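Local coordinates for protein putative agmatine deiminase (Streptococcus mutans, PDB 2EWO) that probably hydrolyses agmatine to N-carbamoylputrescine and ammonia, as a member of the peptidyl-arginine deiminase family, at residues M274-A286 with E300-L312. Residues are numbered along the deposited sequence; the frame is centred on the assembly and turned at random.
Sequences MCVTKEPCYLQEA and EGEMAIASYLNFL
With CG of Y308 turned anti to its own carbonyl carbon (chi1 -65°), the phenol ring comes to lie beside the chain of C275-T277, while selenomethionine M274, bent at chi2 and chi3, curls its methyl CE to 3.4 Å from CE2 of F311 and also touches L309. The contact illustrates how side-chain packing can join two segments where backbone pairing is sparse. The Y308 ring meets the backbone edge-on, the O of C275 lying in its plane, and SG of C275 sits obliquely, 4.4 Å from the centroid of the Y308 ring, a Cys sulfur-aromatic contact. CG2 of T277 packs near the phenol oxygen. Apolar side chains thus join the two segments at this buried end.

Backbone pairing takes over at the more exposed end. L283 N donates to E302 O at 3.3 Å, and G301 N returns a weak bond to L283 O. Next to them, Y282 and M303 form a non-hydrogen-bonded antiparallel pair, with CG of M303 at the tyrosine ring edge, 3.9 Å from CE1 of Y282.

The result is a short, weakly bonded two-stranded antiparallel pairing, 281-282 with 303-304; beyond it, at the buried end of the contact, helix 328-338 packs against M274, C275 and Y308, while strand 227-231 meets L309 and F311.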
# COMPACT_ATOMS: atom_id res chain seq x y z
N MSE A 274 -27.12 32.11 -15.23
CA MSE A 274 -25.98 32.11 -14.32
C MSE A 274 -24.91 32.90 -15.05
O MSE A 274 -24.99 33.06 -16.27
CB MSE A 274 -25.51 30.67 -14.08
CG MSE A 274 -24.40 30.50 -13.03
SE MSE A 274 -24.96 30.93 -11.18
CE MSE A 274 -26.24 29.47 -10.95
N CYS A 275 -23.92 33.42 -14.34
CA CYS A 275 -22.86 34.17 -14.99
C CYS A 275 -21.60 33.33 -15.06
O CYS A 275 -21.49 32.30 -14.40
CB CYS A 275 -22.56 35.45 -14.21
SG CYS A 275 -21.74 35.15 -12.63
N VAL A 276 -20.66 33.79 -15.88
CA VAL A 276 -19.38 33.13 -16.06
C VAL A 276 -18.28 34.08 -15.60
O VAL A 276 -18.45 35.30 -15.64
CB VAL A 276 -19.12 32.74 -17.55
CG1 VAL A 276 -20.03 31.58 -17.95
CG2 VAL A 276 -19.36 33.94 -18.45
N THR A 277 -17.15 33.53 -15.16
CA THR A 277 -16.04 34.38 -14.72
C THR A 277 -15.65 35.34 -15.85
O THR A 277 -15.98 35.11 -17.01
CB THR A 277 -14.82 33.53 -14.31
OG1 THR A 277 -14.53 32.57 -15.34
CG2 THR A 277 -15.08 32.81 -13.01
N LYS A 278 -14.98 36.43 -15.49
CA LYS A 278 -14.54 37.41 -16.47
C LYS A 278 -13.03 37.22 -16.63
O LYS A 278 -12.39 37.78 -17.52
CB LYS A 278 -14.86 38.84 -15.99
CG LYS A 278 -14.87 39.94 -17.07
CD LYS A 278 -16.15 39.95 -17.94
CE LYS A 278 -16.11 38.91 -19.07
NZ LYS A 278 -15.06 39.18 -20.10
N GLU A 279 -12.47 36.41 -15.73
CA GLU A 279 -11.04 36.09 -15.72
C GLU A 279 -10.85 34.62 -15.36
O GLU A 279 -11.16 34.19 -14.25
CB GLU A 279 -10.30 36.95 -14.71
CG GLU A 279 -9.89 38.31 -15.23
CD GLU A 279 -8.94 38.22 -16.41
OE1 GLU A 279 -7.89 37.54 -16.28
OE2 GLU A 279 -9.23 38.84 -17.46
N PRO A 280 -10.32 33.83 -16.31
CA PRO A 280 -10.08 32.40 -16.09
C PRO A 280 -9.01 32.13 -15.01
O PRO A 280 -8.05 32.90 -14.88
CB PRO A 280 -9.64 31.92 -17.47
CG PRO A 280 -8.88 33.12 -18.00
CD PRO A 280 -9.81 34.25 -17.63
N CYS A 281 -9.17 31.05 -14.26
CA CYS A 281 -8.21 30.73 -13.21
C CYS A 281 -6.82 30.42 -13.80
O CYS A 281 -6.66 29.47 -14.56
CB CYS A 281 -8.70 29.52 -12.41
SG CYS A 281 -10.39 29.68 -11.86
N TYR A 282 -5.83 31.23 -13.45
CA TYR A 282 -4.47 31.00 -13.94
C TYR A 282 -3.69 30.07 -13.01
O TYR A 282 -3.29 30.44 -11.90
CB TYR A 282 -3.71 32.32 -14.12
CG TYR A 282 -4.17 33.19 -15.28
CD1 TYR A 282 -4.70 32.61 -16.45
CD2 TYR A 282 -4.04 34.58 -15.23
CE1 TYR A 282 -5.09 33.41 -17.54
CE2 TYR A 282 -4.42 35.39 -16.30
CZ TYR A 282 -4.94 34.80 -17.46
OH TYR A 282 -5.31 35.62 -18.51
N LEU A 283 -3.50 28.84 -13.48
CA LEU A 283 -2.78 27.82 -12.73
C LEU A 283 -1.39 28.31 -12.35
O LEU A 283 -0.62 28.77 -13.20
CB LEU A 283 -2.66 26.54 -13.57
CG LEU A 283 -2.19 25.24 -12.91
CD1 LEU A 283 -0.73 25.31 -12.55
CD2 LEU A 283 -3.04 24.98 -11.69
N GLN A 284 -1.08 28.23 -11.06
CA GLN A 284 0.23 28.65 -10.58
C GLN A 284 0.96 27.49 -9.93
O GLN A 284 0.35 26.48 -9.57
CB GLN A 284 0.08 29.78 -9.57
CG GLN A 284 -0.30 31.10 -10.17
CD GLN A 284 -0.50 32.17 -9.11
OE1 GLN A 284 -0.54 33.36 -9.41
NE2 GLN A 284 -0.63 31.73 -7.86
N GLU A 285 2.27 27.64 -9.77
CA GLU A 285 3.10 26.62 -9.14
C GLU A 285 2.89 25.24 -9.79
O GLU A 285 2.86 24.22 -9.11
CB GLU A 285 2.78 26.53 -7.64
CG GLU A 285 2.28 27.83 -6.97
CD GLU A 285 3.37 28.85 -6.69
OE1 GLU A 285 4.33 28.50 -5.96
OE2 GLU A 285 3.26 29.99 -7.18
N ALA A 286 2.74 25.22 -11.12
CA ALA A 286 2.52 23.98 -11.87
C ALA A 286 3.68 22.97 -11.80
O ALA A 286 3.50 21.80 -12.13
CB ALA A 286 2.23 24.31 -13.33
N GLU A 300 2.82 26.09 -17.14
CA GLU A 300 2.25 26.83 -16.02
C GLU A 300 1.51 28.08 -16.51
O GLU A 300 1.79 28.60 -17.59
CB GLU A 300 3.37 27.25 -15.06
CG GLU A 300 2.87 28.05 -13.88
CD GLU A 300 3.99 28.55 -12.99
OE1 GLU A 300 4.91 29.22 -13.53
OE2 GLU A 300 3.96 28.28 -11.77
N GLY A 301 0.55 28.55 -15.71
CA GLY A 301 -0.22 29.72 -16.08
C GLY A 301 -1.32 29.38 -17.06
O GLY A 301 -2.03 30.27 -17.54
N GLU A 302 -1.47 28.10 -17.38
CA GLU A 302 -2.50 27.65 -18.30
C GLU A 302 -3.88 27.80 -17.67
O GLU A 302 -4.05 27.61 -16.46
CB GLU A 302 -2.24 26.19 -18.69
CG GLU A 302 -2.00 25.25 -17.51
CD GLU A 302 -1.32 23.95 -17.92
OE1 GLU A 302 -0.13 23.98 -18.34
OE2 GLU A 302 -1.99 22.89 -17.82
N MSE A 303 -4.87 28.15 -18.48
CA MSE A 303 -6.23 28.34 -17.99
C MSE A 303 -6.90 27.05 -17.58
O MSE A 303 -6.65 25.99 -18.15
CB MSE A 303 -7.08 29.03 -19.06
CG MSE A 303 -6.49 30.35 -19.56
SE MSE A 303 -6.43 30.47 -21.54
CE MSE A 303 -4.61 29.76 -21.87
N ALA A 304 -7.76 27.16 -16.58
CA ALA A 304 -8.52 26.04 -16.04
C ALA A 304 -9.98 26.45 -15.89
O ALA A 304 -10.28 27.58 -15.47
CB ALA A 304 -7.95 25.63 -14.68
N ILE A 305 -10.89 25.55 -16.24
CA ILE A 305 -12.32 25.83 -16.14
C ILE A 305 -12.70 26.35 -14.75
O ILE A 305 -12.11 25.96 -13.74
CB ILE A 305 -13.14 24.54 -16.42
CG1 ILE A 305 -12.49 23.76 -17.57
CG2 ILE A 305 -14.59 24.88 -16.77
CD1 ILE A 305 -12.27 24.58 -18.83
N ALA A 306 -13.68 27.25 -14.70
CA ALA A 306 -14.19 27.83 -13.45
C ALA A 306 -15.65 28.24 -13.70
O ALA A 306 -15.92 29.39 -14.06
CB ALA A 306 -13.35 29.03 -13.02
N SER A 307 -16.58 27.30 -13.52
CA SER A 307 -18.00 27.54 -13.76
C SER A 307 -18.80 27.64 -12.45
O SER A 307 -18.58 26.87 -11.52
CB SER A 307 -18.55 26.39 -14.63
OG SER A 307 -19.91 26.58 -14.97
N TYR A 308 -19.71 28.61 -12.38
CA TYR A 308 -20.53 28.82 -11.18
C TYR A 308 -21.70 27.83 -11.17
O TYR A 308 -22.39 27.68 -10.16
CB TYR A 308 -21.06 30.26 -11.13
CG TYR A 308 -20.00 31.33 -10.97
CD1 TYR A 308 -19.29 31.47 -9.78
CD2 TYR A 308 -19.66 32.18 -12.04
CE1 TYR A 308 -18.27 32.43 -9.64
CE2 TYR A 308 -18.64 33.13 -11.92
CZ TYR A 308 -17.95 33.25 -10.72
OH TYR A 308 -16.93 34.18 -10.60
N LEU A 309 -21.92 27.15 -12.29
CA LEU A 309 -23.00 26.19 -12.40
C LEU A 309 -22.64 24.94 -11.60
O LEU A 309 -23.48 24.07 -11.37
CB LEU A 309 -23.22 25.85 -13.88
CG LEU A 309 -24.64 25.48 -14.31
CD1 LEU A 309 -25.00 24.09 -13.80
CD2 LEU A 309 -25.62 26.53 -13.80
N ASN A 310 -21.39 24.87 -11.16
CA ASN A 310 -20.89 23.75 -10.36
C ASN A 310 -21.23 23.96 -8.89
O ASN A 310 -20.35 24.12 -8.06
CB ASN A 310 -19.37 23.62 -10.53
CG ASN A 310 -18.98 22.71 -11.68
OD1 ASN A 310 -18.88 21.49 -11.52
ND2 ASN A 310 -18.77 23.30 -12.86
N PHE A 311 -22.52 23.96 -8.58
CA PHE A 311 -22.96 24.14 -7.20
C PHE A 311 -23.75 22.91 -6.73
O PHE A 311 -24.38 22.19 -7.52
CB PHE A 311 -23.78 25.45 -7.07
CG PHE A 311 -24.95 25.54 -8.02
CD1 PHE A 311 -26.18 24.97 -7.70
CD2 PHE A 311 -24.79 26.13 -9.28
CE1 PHE A 311 -27.22 24.97 -8.61
CE2 PHE A 311 -25.84 26.13 -10.20
CZ PHE A 311 -27.05 25.55 -9.86
N LEU A 312 -23.70 22.66 -5.42
CA LEU A 312 -24.41 21.52 -4.86
C LEU A 312 -25.71 22.02 -4.24
O LEU A 312 -25.74 23.07 -3.59
CB LEU A 312 -23.53 20.81 -3.81
CG LEU A 312 -23.93 19.38 -3.38
CD1 LEU A 312 -25.17 19.43 -2.53
CD2 LEU A 312 -24.16 18.49 -4.60